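Local coordinates for protein VirX1 (Cyanophage Syn10, PDB 6QGM) that iodinates diverse substrates, acting as a viral member of the flavin-dependent tryptophan halogenase family, at residues F56-D61 against N158-T163; G46-G51 against T74-I79; P285-I290 against E520-E525. One frame throughout, in Å; residues are numbered along the deposited sequence.

Contact 1. Residues F56-D61 against N158-T163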
loop_
_atom_site.group_PDB
_atom_site.type_symbol
_atom_site.label_atom_id
_atom_site.label_comp_id
_atom_site.label_asym_id
_atom_site.label_seq_id
_atom_site.Cartn_x
_atom_site.Cartn_y
_atom_site.Cartn_z
ATOM N N PHE B 56 23.864 -18.086 4.743
ATOM C CA PHE B 56 25.085 -18.193 3.910
ATOM C C PHE B 56 25.860 -19.432 4.366
ATOM O O PHE B 56 26.175 -20.307 3.527
ATOM C CB PHE B 56 25.917 -16.905 3.985
ATOM C CG PHE B 56 27.158 -16.922 3.136
ATOM C CD1 PHE B 56 27.099 -16.577 1.796
ATOM C CD2 PHE B 56 28.382 -17.320 3.664
ATOM C CE1 PHE B 56 28.230 -16.653 0.998
ATOM C CE2 PHE B 56 29.517 -17.369 2.869
ATOM C CZ PHE B 56 29.437 -17.036 1.538
ATOM N N LEU B 57 26.143 -19.527 5.665
ATOM C CA LEU B 57 26.924 -20.659 6.236
ATOM C C LEU B 57 26.225 -21.987 5.911
ATOM O O LEU B 57 26.920 -22.934 5.480
ATOM C CB LEU B 57 27.071 -20.443 7.743
ATOM C CG LEU B 57 28.026 -19.320 8.142
ATOM C CD1 LEU B 57 27.831 -18.960 9.609
ATOM C CD2 LEU B 57 29.468 -19.712 7.830
ATOM N N HIS B 58 24.899 -22.038 6.077
ATOM C CA HIS B 58 24.074 -23.257 5.858
ATOM C C HIS B 58 24.121 -23.642 4.370
ATOM O O HIS B 58 24.267 -24.849 4.084
ATOM C CB HIS B 58 22.664 -23.048 6.456
ATOM C CG HIS B 58 22.574 -23.405 7.906
ATOM N ND1 HIS B 58 22.314 -24.699 8.325
ATOM C CD2 HIS B 58 22.715 -22.674 9.036
ATOM C CE1 HIS B 58 22.300 -24.747 9.644
ATOM N NE2 HIS B 58 22.538 -23.516 10.101
ATOM N N LEU B 59 24.057 -22.655 3.470
ATOM C CA LEU B 59 24.128 -22.855 1.994
ATOM C C LEU B 59 25.487 -23.451 1.604
ATOM O O LEU B 59 25.522 -24.187 0.604
ATOM C CB LEU B 59 23.904 -21.519 1.272
ATOM C CG LEU B 59 22.460 -21.042 1.156
ATOM C CD1 LEU B 59 22.418 -19.563 0.803
ATOM C CD2 LEU B 59 21.701 -21.866 0.120
ATOM N N LEU B 60 26.552 -23.151 2.355
ATOM C CA LEU B 60 27.931 -23.638 2.063
ATOM C C LEU B 60 28.282 -24.856 2.926
ATOM O O LEU B 60 29.435 -25.321 2.792
ATOM C CB LEU B 60 28.941 -22.510 2.303
ATOM C CG LEU B 60 28.850 -21.325 1.342
ATOM C CD1 LEU B 60 30.069 -20.436 1.484
ATOM C CD2 LEU B 60 28.718 -21.780 -0.104
ATOM N N ASP B 61 27.349 -25.333 3.773
ATOM C CA ASP B 61 27.482 -26.541 4.636
ATOM C C ASP B 61 28.585 -26.353 5.681
ATOM O O ASP B 61 29.164 -27.365 6.105
ATOM C CB ASP B 61 27.791 -27.795 3.818
ATOM C CG ASP B 61 26.624 -28.331 3.006
ATOM O OD1 ASP B 61 25.516 -28.485 3.591
ATOM O OD2 ASP B 61 26.848 -28.613 1.798
ATOM N N ASN B 158 16.823 -20.495 19.370
ATOM C CA ASN B 158 17.317 -21.575 18.477
ATOM C C ASN B 158 18.808 -21.309 18.220
ATOM O O ASN B 158 19.106 -20.415 17.432
ATOM C CB ASN B 158 16.448 -21.638 17.222
ATOM C CG ASN B 158 16.980 -22.531 16.116
ATOM O OD1 ASN B 158 18.178 -22.825 16.026
ATOM N ND2 ASN B 158 16.073 -22.954 15.260
ATOM N N PHE B 159 19.699 -22.048 18.886
ATOM C CA PHE B 159 21.165 -21.809 18.896
ATOM C C PHE B 159 21.674 -21.550 17.466
ATOM O O PHE B 159 22.303 -20.498 17.259
ATOM C CB PHE B 159 21.894 -22.967 19.591
ATOM C CG PHE B 159 23.393 -22.833 19.517
ATOM C CD1 PHE B 159 24.063 -21.948 20.348
ATOM C CD2 PHE B 159 24.132 -23.563 18.601
ATOM C CE1 PHE B 159 25.441 -21.802 20.278
ATOM C CE2 PHE B 159 25.501 -23.402 18.521
ATOM C CZ PHE B 159 26.154 -22.526 19.362
ATOM N N ASP B 160 21.406 -22.460 16.528
ATOM C CA ASP B 160 21.882 -22.387 15.115
ATOM C C ASP B 160 21.576 -21.019 14.486
ATOM O O ASP B 160 22.492 -20.432 13.874
ATOM C CB ASP B 160 21.264 -23.479 14.238
ATOM C CG ASP B 160 22.147 -24.712 14.117
ATOM O OD1 ASP B 160 22.835 -25.045 15.126
ATOM O OD2 ASP B 160 22.187 -25.303 12.996
ATOM N N TRP B 161 20.330 -20.561 14.601
ATOM C CA TRP B 161 19.780 -19.440 13.786
ATOM C C TRP B 161 19.672 -18.131 14.581
ATOM O O TRP B 161 19.678 -17.084 13.919
ATOM C CB TRP B 161 18.439 -19.858 13.178
ATOM C CG TRP B 161 18.632 -20.899 12.125
ATOM C CD1 TRP B 161 18.594 -22.252 12.289
ATOM C CD2 TRP B 161 18.970 -20.665 10.750
ATOM N NE1 TRP B 161 18.849 -22.878 11.095
ATOM C CE2 TRP B 161 19.072 -21.927 10.134
ATOM C CE3 TRP B 161 19.133 -19.513 9.971
ATOM C CZ2 TRP B 161 19.369 -22.069 8.781
ATOM C CZ3 TRP B 161 19.431 -19.653 8.626
ATOM C CH2 TRP B 161 19.550 -20.920 8.048
ATOM N N ASP B 162 19.561 -18.181 15.913
ATOM C CA ASP B 162 19.438 -16.999 16.808
ATOM C C ASP B 162 20.798 -16.630 17.396
ATOM O O ASP B 162 20.845 -15.682 18.199
ATOM C CB ASP B 162 18.446 -17.236 17.949
ATOM C CG ASP B 162 17.002 -17.310 17.489
ATOM O OD1 ASP B 162 16.711 -16.811 16.372
ATOM O OD2 ASP B 162 16.175 -17.872 18.258
ATOM N N THR B 163 21.863 -17.339 17.024
ATOM C CA THR B 163 23.254 -16.953 17.359
ATOM C C THR B 163 23.985 -16.655 16.056
ATOM O O THR B 163 24.008 -17.540 15.188
ATOM C CB THR B 163 23.967 -18.023 18.187
ATOM O OG1 THR B 163 23.150 -18.385 19.306
ATOM C CG2 THR B 163 25.292 -17.532 18.708
#

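Contact 2. Residues G46-G51 against T74-I79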
loop_
_atom_site.group_PDB
_atom_site.type_symbol
_atom_site.label_atom_id
_atom_site.label_comp_id
_atom_site.label_asym_id
_atom_site.label_seq_id
_atom_site.Cartn_x
_atom_site.Cartn_y
_atom_site.Cartn_z
ATOM N N GLY B 46 38.356 -7.141 12.584
ATOM C CA GLY B 46 37.173 -7.821 13.127
ATOM C C GLY B 46 35.897 -7.199 12.600
ATOM O O GLY B 46 35.860 -5.991 12.459
ATOM N N GLU B 47 34.864 -8.008 12.365
ATOM C CA GLU B 47 33.506 -7.550 11.969
ATOM C C GLU B 47 32.446 -8.496 12.544
ATOM O O GLU B 47 32.688 -9.715 12.535
ATOM C CB GLU B 47 33.420 -7.568 10.453
ATOM C CG GLU B 47 32.448 -6.571 9.879
ATOM C CD GLU B 47 32.410 -6.633 8.368
ATOM O OE1 GLU B 47 33.298 -7.309 7.794
ATOM O OE2 GLU B 47 31.499 -6.013 7.767
ATOM N N SER B 48 31.299 -7.964 12.958
ATOM C CA SER B 48 30.139 -8.747 13.464
ATOM C C SER B 48 29.142 -8.959 12.320
ATOM O O SER B 48 29.130 -8.154 11.368
ATOM C CB SER B 48 29.500 -8.116 14.701
ATOM O OG SER B 48 28.872 -6.898 14.409
ATOM N N THR B 49 28.375 -10.044 12.402
ATOM C CA THR B 49 27.433 -10.522 11.365
ATOM C C THR B 49 26.011 -10.412 11.914
ATOM O O THR B 49 25.846 -10.120 13.107
ATOM C CB THR B 49 27.791 -11.957 10.958
ATOM O OG1 THR B 49 27.541 -12.813 12.081
ATOM C CG2 THR B 49 29.231 -12.120 10.499
ATOM N N LEU B 50 25.027 -10.637 11.050
ATOM C CA LEU B 50 23.587 -10.745 11.403
ATOM C C LEU B 50 23.198 -12.223 11.440
ATOM O O LEU B 50 24.072 -13.088 11.124
ATOM C CB LEU B 50 22.790 -10.039 10.299
ATOM C CG LEU B 50 23.023 -8.542 10.171
ATOM C CD1 LEU B 50 22.657 -8.061 8.773
ATOM C CD2 LEU B 50 22.249 -7.818 11.256
ATOM N N GLY B 51 21.929 -12.491 11.796
ATOM C CA GLY B 51 21.263 -13.785 11.555
ATOM C C GLY B 51 21.403 -14.230 10.111
ATOM O O GLY B 51 21.728 -15.402 9.900
ATOM N N THR B 74 34.195 -15.667 17.357
ATOM C CA THR B 74 33.429 -15.885 18.604
ATOM C C THR B 74 31.950 -15.751 18.264
ATOM O O THR B 74 31.648 -15.412 17.097
ATOM C CB THR B 74 33.895 -14.950 19.726
ATOM O OG1 THR B 74 33.476 -13.620 19.418
ATOM C CG2 THR B 74 35.390 -15.002 19.940
ATOM N N TYR B 75 31.083 -16.048 19.235
ATOM C CA TYR B 75 29.604 -16.045 19.088
ATOM C C TYR B 75 29.055 -14.673 19.471
ATOM O O TYR B 75 29.690 -13.948 20.254
ATOM C CB TYR B 75 28.965 -17.159 19.927
ATOM C CG TYR B 75 29.071 -18.537 19.332
ATOM C CD1 TYR B 75 28.416 -18.846 18.149
ATOM C CD2 TYR B 75 29.796 -19.541 19.949
ATOM C CE1 TYR B 75 28.476 -20.113 17.593
ATOM C CE2 TYR B 75 29.860 -20.813 19.405
ATOM C CZ TYR B 75 29.203 -21.098 18.224
ATOM O OH TYR B 75 29.262 -22.332 17.662
ATOM N N LYS B 76 27.884 -14.361 18.921
ATOM C CA LYS B 76 27.183 -13.065 19.100
ATOM C C LYS B 76 25.670 -13.309 19.221
ATOM O O LYS B 76 25.065 -13.802 18.244
ATOM C CB LYS B 76 27.496 -12.171 17.908
ATOM C CG LYS B 76 26.908 -10.774 17.994
ATOM C CD LYS B 76 26.731 -10.149 16.632
ATOM C CE LYS B 76 25.890 -8.904 16.681
ATOM N NZ LYS B 76 25.611 -8.427 15.312
ATOM N N ASN B 77 25.087 -12.939 20.361
ATOM C CA ASN B 77 23.667 -13.218 20.694
ATOM C C ASN B 77 22.838 -11.924 20.668
ATOM O O ASN B 77 21.598 -12.034 20.669
ATOM C CB ASN B 77 23.577 -13.929 22.046
ATOM C CG ASN B 77 24.064 -15.357 21.972
ATOM O OD1 ASN B 77 25.264 -15.595 21.850
ATOM N ND2 ASN B 77 23.141 -16.308 22.010
ATOM N N SER B 78 23.476 -10.757 20.621
ATOM C CA SER B 78 22.817 -9.441 20.760
ATOM C C SER B 78 23.739 -8.320 20.270
ATOM O O SER B 78 24.973 -8.493 20.317
ATOM C CB SER B 78 22.406 -9.214 22.200
ATOM O OG SER B 78 21.650 -8.016 22.326
ATOM N N ILE B 79 23.147 -7.211 19.814
ATOM C CA ILE B 79 23.821 -5.880 19.730
ATOM C C ILE B 79 23.459 -5.117 21.003
ATOM O O ILE B 79 22.262 -4.965 21.292
ATOM C CB ILE B 79 23.414 -5.079 18.485
ATOM C CG1 ILE B 79 23.514 -5.909 17.205
ATOM C CG2 ILE B 79 24.253 -3.820 18.385
ATOM C CD1 ILE B 79 23.065 -5.171 15.964
#

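Contact 3. Residues P285-I290 against E520-E525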
loop_
_atom_site.group_PDB
_atom_site.type_symbol
_atom_site.label_atom_id
_atom_site.label_comp_id
_atom_site.label_asym_id
_atom_site.label_seq_id
_atom_site.Cartn_x
_atom_site.Cartn_y
_atom_site.Cartn_z
ATOM N N PRO B 285 34.579 -8.547 20.141
ATOM C CA PRO B 285 35.451 -9.553 20.737
ATOM C C PRO B 285 35.735 -10.688 19.748
ATOM O O PRO B 285 34.801 -11.251 19.213
ATOM C CB PRO B 285 34.672 -10.110 21.940
ATOM C CG PRO B 285 33.509 -9.139 22.126
ATOM C CD PRO B 285 33.241 -8.542 20.753
ATOM N N LEU B 286 37.017 -10.962 19.511
ATOM C CA LEU B 286 37.485 -12.163 18.775
ATOM C C LEU B 286 38.248 -13.063 19.740
ATOM O O LEU B 286 38.358 -12.724 20.927
ATOM C CB LEU B 286 38.364 -11.721 17.604
ATOM C CG LEU B 286 37.664 -10.879 16.543
ATOM C CD1 LEU B 286 38.635 -10.523 15.440
ATOM C CD2 LEU B 286 36.456 -11.599 15.983
ATOM N N TRP B 287 38.716 -14.204 19.253
ATOM C CA TRP B 287 39.342 -15.249 20.101
ATOM C C TRP B 287 40.601 -14.662 20.747
ATOM O O TRP B 287 40.769 -14.881 21.944
ATOM C CB TRP B 287 39.617 -16.505 19.265
ATOM C CG TRP B 287 40.049 -17.707 20.035
ATOM C CD1 TRP B 287 41.183 -18.433 19.846
ATOM C CD2 TRP B 287 39.352 -18.339 21.122
ATOM N NE1 TRP B 287 41.243 -19.471 20.737
ATOM C CE2 TRP B 287 40.128 -19.444 21.533
ATOM C CE3 TRP B 287 38.151 -18.084 21.793
ATOM C CZ2 TRP B 287 39.746 -20.279 22.582
ATOM C CZ3 TRP B 287 37.781 -18.910 22.832
ATOM C CH2 TRP B 287 38.558 -20.004 23.207
ATOM N N ASN B 288 41.384 -13.870 20.000
ATOM C CA ASN B 288 42.764 -13.446 20.364
ATOM C C ASN B 288 42.851 -11.953 20.703
ATOM O O ASN B 288 43.927 -11.529 21.179
ATOM C CB ASN B 288 43.768 -13.785 19.258
ATOM C CG ASN B 288 43.436 -13.214 17.897
ATOM O OD1 ASN B 288 42.340 -12.714 17.658
ATOM N ND2 ASN B 288 44.379 -13.313 16.979
ATOM N N ARG B 289 41.787 -11.173 20.494
ATOM C CA ARG B 289 41.846 -9.685 20.634
ATOM C C ARG B 289 40.440 -9.077 20.600
ATOM O O ARG B 289 39.490 -9.823 20.247
ATOM C CB ARG B 289 42.653 -9.096 19.479
ATOM C CG ARG B 289 41.957 -9.192 18.127
ATOM C CD ARG B 289 42.950 -9.397 17.011
ATOM N NE ARG B 289 42.391 -9.141 15.689
ATOM C CZ ARG B 289 42.019 -10.069 14.812
ATOM N NH1 ARG B 289 42.097 -11.368 15.101
ATOM N NH2 ARG B 289 41.558 -9.682 13.634
ATOM N N ILE B 290 40.335 -7.780 20.931
ATOM C CA ILE B 290 39.126 -6.940 20.693
ATOM C C ILE B 290 39.398 -6.053 19.475
ATOM O O ILE B 290 40.434 -5.366 19.485
ATOM C CB ILE B 290 38.791 -6.091 21.933
ATOM C CG1 ILE B 290 38.627 -6.941 23.193
ATOM C CG2 ILE B 290 37.570 -5.211 21.685
ATOM C CD1 ILE B 290 38.671 -6.130 24.470
ATOM N N GLU B 520 34.054 -20.326 27.979
ATOM C CA GLU B 520 33.980 -21.769 28.338
ATOM C C GLU B 520 33.332 -22.534 27.178
ATOM O O GLU B 520 33.900 -23.557 26.776
ATOM C CB GLU B 520 33.206 -21.976 29.638
ATOM C CG GLU B 520 33.949 -21.521 30.882
ATOM C CD GLU B 520 33.117 -21.556 32.156
ATOM O OE1 GLU B 520 31.875 -21.430 32.059
ATOM O OE2 GLU B 520 33.716 -21.836 33.252
ATOM N N PHE B 521 32.200 -22.054 26.644
ATOM C CA PHE B 521 31.458 -22.734 25.548
ATOM C C PHE B 521 32.388 -22.874 24.344
ATOM O O PHE B 521 32.506 -23.991 23.818
ATOM C CB PHE B 521 30.175 -21.995 25.159
ATOM C CG PHE B 521 29.277 -22.755 24.205
ATOM C CD1 PHE B 521 29.519 -22.773 22.837
ATOM C CD2 PHE B 521 28.201 -23.477 24.687
ATOM C CE1 PHE B 521 28.691 -23.477 21.977
ATOM C CE2 PHE B 521 27.374 -24.176 23.824
ATOM C CZ PHE B 521 27.620 -24.175 22.476
ATOM N N LEU B 522 33.033 -21.777 23.931
ATOM C CA LEU B 522 33.939 -21.746 22.754
ATOM C C LEU B 522 35.073 -22.751 22.988
ATOM O O LEU B 522 35.367 -23.544 22.068
ATOM C CB LEU B 522 34.469 -20.321 22.550
ATOM C CG LEU B 522 33.511 -19.322 21.891
ATOM C CD1 LEU B 522 34.040 -17.890 21.993
ATOM C CD2 LEU B 522 33.260 -19.686 20.436
ATOM N N ARG B 523 35.669 -22.723 24.184
ATOM C CA ARG B 523 36.846 -23.549 24.551
ATOM C C ARG B 523 36.475 -25.035 24.433
ATOM O O ARG B 523 37.263 -25.791 23.826
ATOM C CB ARG B 523 37.320 -23.200 25.963
ATOM C CG ARG B 523 38.598 -23.912 26.385
ATOM C CD ARG B 523 38.843 -23.765 27.872
ATOM N NE ARG B 523 37.750 -24.394 28.591
ATOM C CZ ARG B 523 37.377 -24.096 29.834
ATOM N NH1 ARG B 523 38.037 -23.183 30.533
ATOM N NH2 ARG B 523 36.324 -24.695 30.361
ATOM N N ASP B 524 35.305 -25.422 24.959
ATOM C CA ASP B 524 34.882 -26.837 25.128
ATOM C C ASP B 524 34.214 -27.340 23.845
ATOM O O ASP B 524 34.515 -28.479 23.463
ATOM C CB ASP B 524 33.999 -26.990 26.364
ATOM C CG ASP B 524 34.721 -26.625 27.650
ATOM O OD1 ASP B 524 35.947 -26.864 27.716
ATOM O OD2 ASP B 524 34.058 -26.087 28.575
ATOM N N GLU B 525 33.407 -26.514 23.167
ATOM C CA GLU B 525 32.561 -26.950 22.017
ATOM C C GLU B 525 33.254 -26.715 20.666
ATOM O O GLU B 525 32.991 -27.499 19.748
ATOM C CB GLU B 525 31.224 -26.204 22.006
ATOM C CG GLU B 525 30.477 -26.225 23.313
ATOM C CD GLU B 525 30.067 -27.592 23.823
ATOM O OE1 GLU B 525 29.519 -28.366 23.041
ATOM O OE2 GLU B 525 30.326 -27.879 25.007
#

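Contact 1. Residues F56-D61 against N158-T163
An offset (parallel-displaced) stack of His-58 on Trp-161 joins the end of helix 52-59 to the short, weakly bonded helix 159-162, in a partly buried place where a second subunit also packs. The ring centroids lie 4.4 Å apart and the planes are inclined by only 16°. The two side chains arrive from opposite directions, and Trp-161 CZ2 sits over one imidazole face, displaced toward the rim and 3.4 Å from His-58 CD2. With its CG beside the backbone N and anti to the carbonyl carbon (chi1 -70°), Trp-161 sends its indole across to the histidine; the six-membered ring makes the stack, CZ2 nearest. Asp-160 comes in at about a right angle to His-58; its OD2 stands at the imidazole edge near the ring plane, 3.4 Å from His-58 CE1, with the carboxylate turned 51° against the ring. Each helix has a defined end here. Asp-61, with positive phi, ends the first in a C-terminal Schellman motif whose bonds include Asp-61 N to His-58 O at 3.1 Å. Asn-158 is the N-cap of the second: its OD1 accepts a weak bond from Trp-161 N at 3.4 Å, while Asn-158 N donates to Asp-162 OD2 at 2.9 Å, from above the carboxylate plane. On the second subunit, Val-482 packs on His-58 and Arg-486 on Trp-161, and Lys-478 forms a salt bridge with Asp-61 OD1.

Contact 2. Residues G46-G51 against T74-I79
The CA atoms of Ser-48 and Lys-76 are the nearest pair across segments 46-51 and 74-79, 7.7 Å apart. Strands 46-48 and 74-76 are the outer members of a three-stranded antiparallel sheet and so run in the same sense, each paired with strand 164-168 between them. Lys-76 bridges them with its side chain: CG is anti to the backbone N (chi1 -177°) and the chain stays extended to its end, which carries NZ to the residue just past strand 46-48. There Lys-76 NZ donates to Thr-49 O at 2.8 Å, with a C=O...N angle of 156° and the donor tilted 24° from the carbonyl plane. Ser-48 lies alongside the aliphatic part, its CB 3.9 Å from Lys-76 CD, and Ser-48 OG is 3.7 Å from Lys-76 NZ. These two polar ends share a further partner, since each is hydrogen-bonded to Ser-356 OG. Flavin-dependent tryptophan halogenases use an active-site lysine to direct the halogenating species; Lys-76 is probably its counterpart here. His-166 of strand 164-168 touches both Ser-48 and Lys-76, as does Thr-271 of strand 270-275, while helix 52-59 starts directly after the first segment and helix 518-527 packs against Thr-74 and Tyr-75 of the second.

Contact 3. Residues P285-I290 against E520-E525
Trp-287 reaches from its loop to Leu-522 with the far end of its six-membered ring: CZ3 lies 3.6 Å from Leu-522 CB and CH2 is 4.1 Å from the backbone Arg-523 N. The loop is the turn of a beta hairpin, linking antiparallel strands 279-285 and 290-296, and it packs here on helix 518-527 close to the C-terminus. Leucine and indole slide past each other in opposite directions, so that the Leu-522 methyl CD1 runs back along the ring to stand 4.1 Å from Trp-287 CE3. The contact is apolar and buried, and Arg-523 only borders it. Trp-287 CG is anti to the backbone N (chi1 -171°), which swings the indole out from the turn to the helix. Around it, Tyr-527 stacks on the indole, Arg-263 makes a cation-pi contact with it, and Ala-530 O receives a weak bond from Trp-287 NE1. Leu-522 also faces strand 74-76. Arg-523 turns its guanidinium away from the tryptophan and grips Asp-524 side-on, NE meeting OD1 at 3.2 Å and NH2 meeting OD2, a salt bridge between neighbouring residues where the helix makes a wider, pi-type turn at 523-525. On the hairpin, Leu-286 N bonds to Arg-289 O at 2.8 Å and closes the turn, while Leu-286 CD1 lies over the centre of one Arg-289 guanidinium face. That guanidinium has two polar partners: its NH2 forms a salt bridge with Asp-168, and Arg-289 NH1 donates to a lone pair of Asn-288 OD1 at 2.9 Å, in the carbonyl plane.

Contacts 2 and 3 are buried, whereas contact 1 is partly buried and meets a second subunit; contact 2 is the most central, its centre about 8 Å from the centre of the chain. The chemistry differs with place: the interface-side contact 1 stacks rings beside a carboxylate, the central contact 2 has a lysine donating to a backbone carbonyl, and the outlying contact 3 sets indole on aliphatic carbon. Segment 74-79 ties the three together: Tyr-75 reaches both other contacts, and Thr-74 OG1 bonds to Pro-285 O. Phe-159 and Phe-521 also join contacts 1 and 3 directly. Strand 46-48 is followed, after a short turn, by helix 52-59, linking contacts 2 and 1 along the chain.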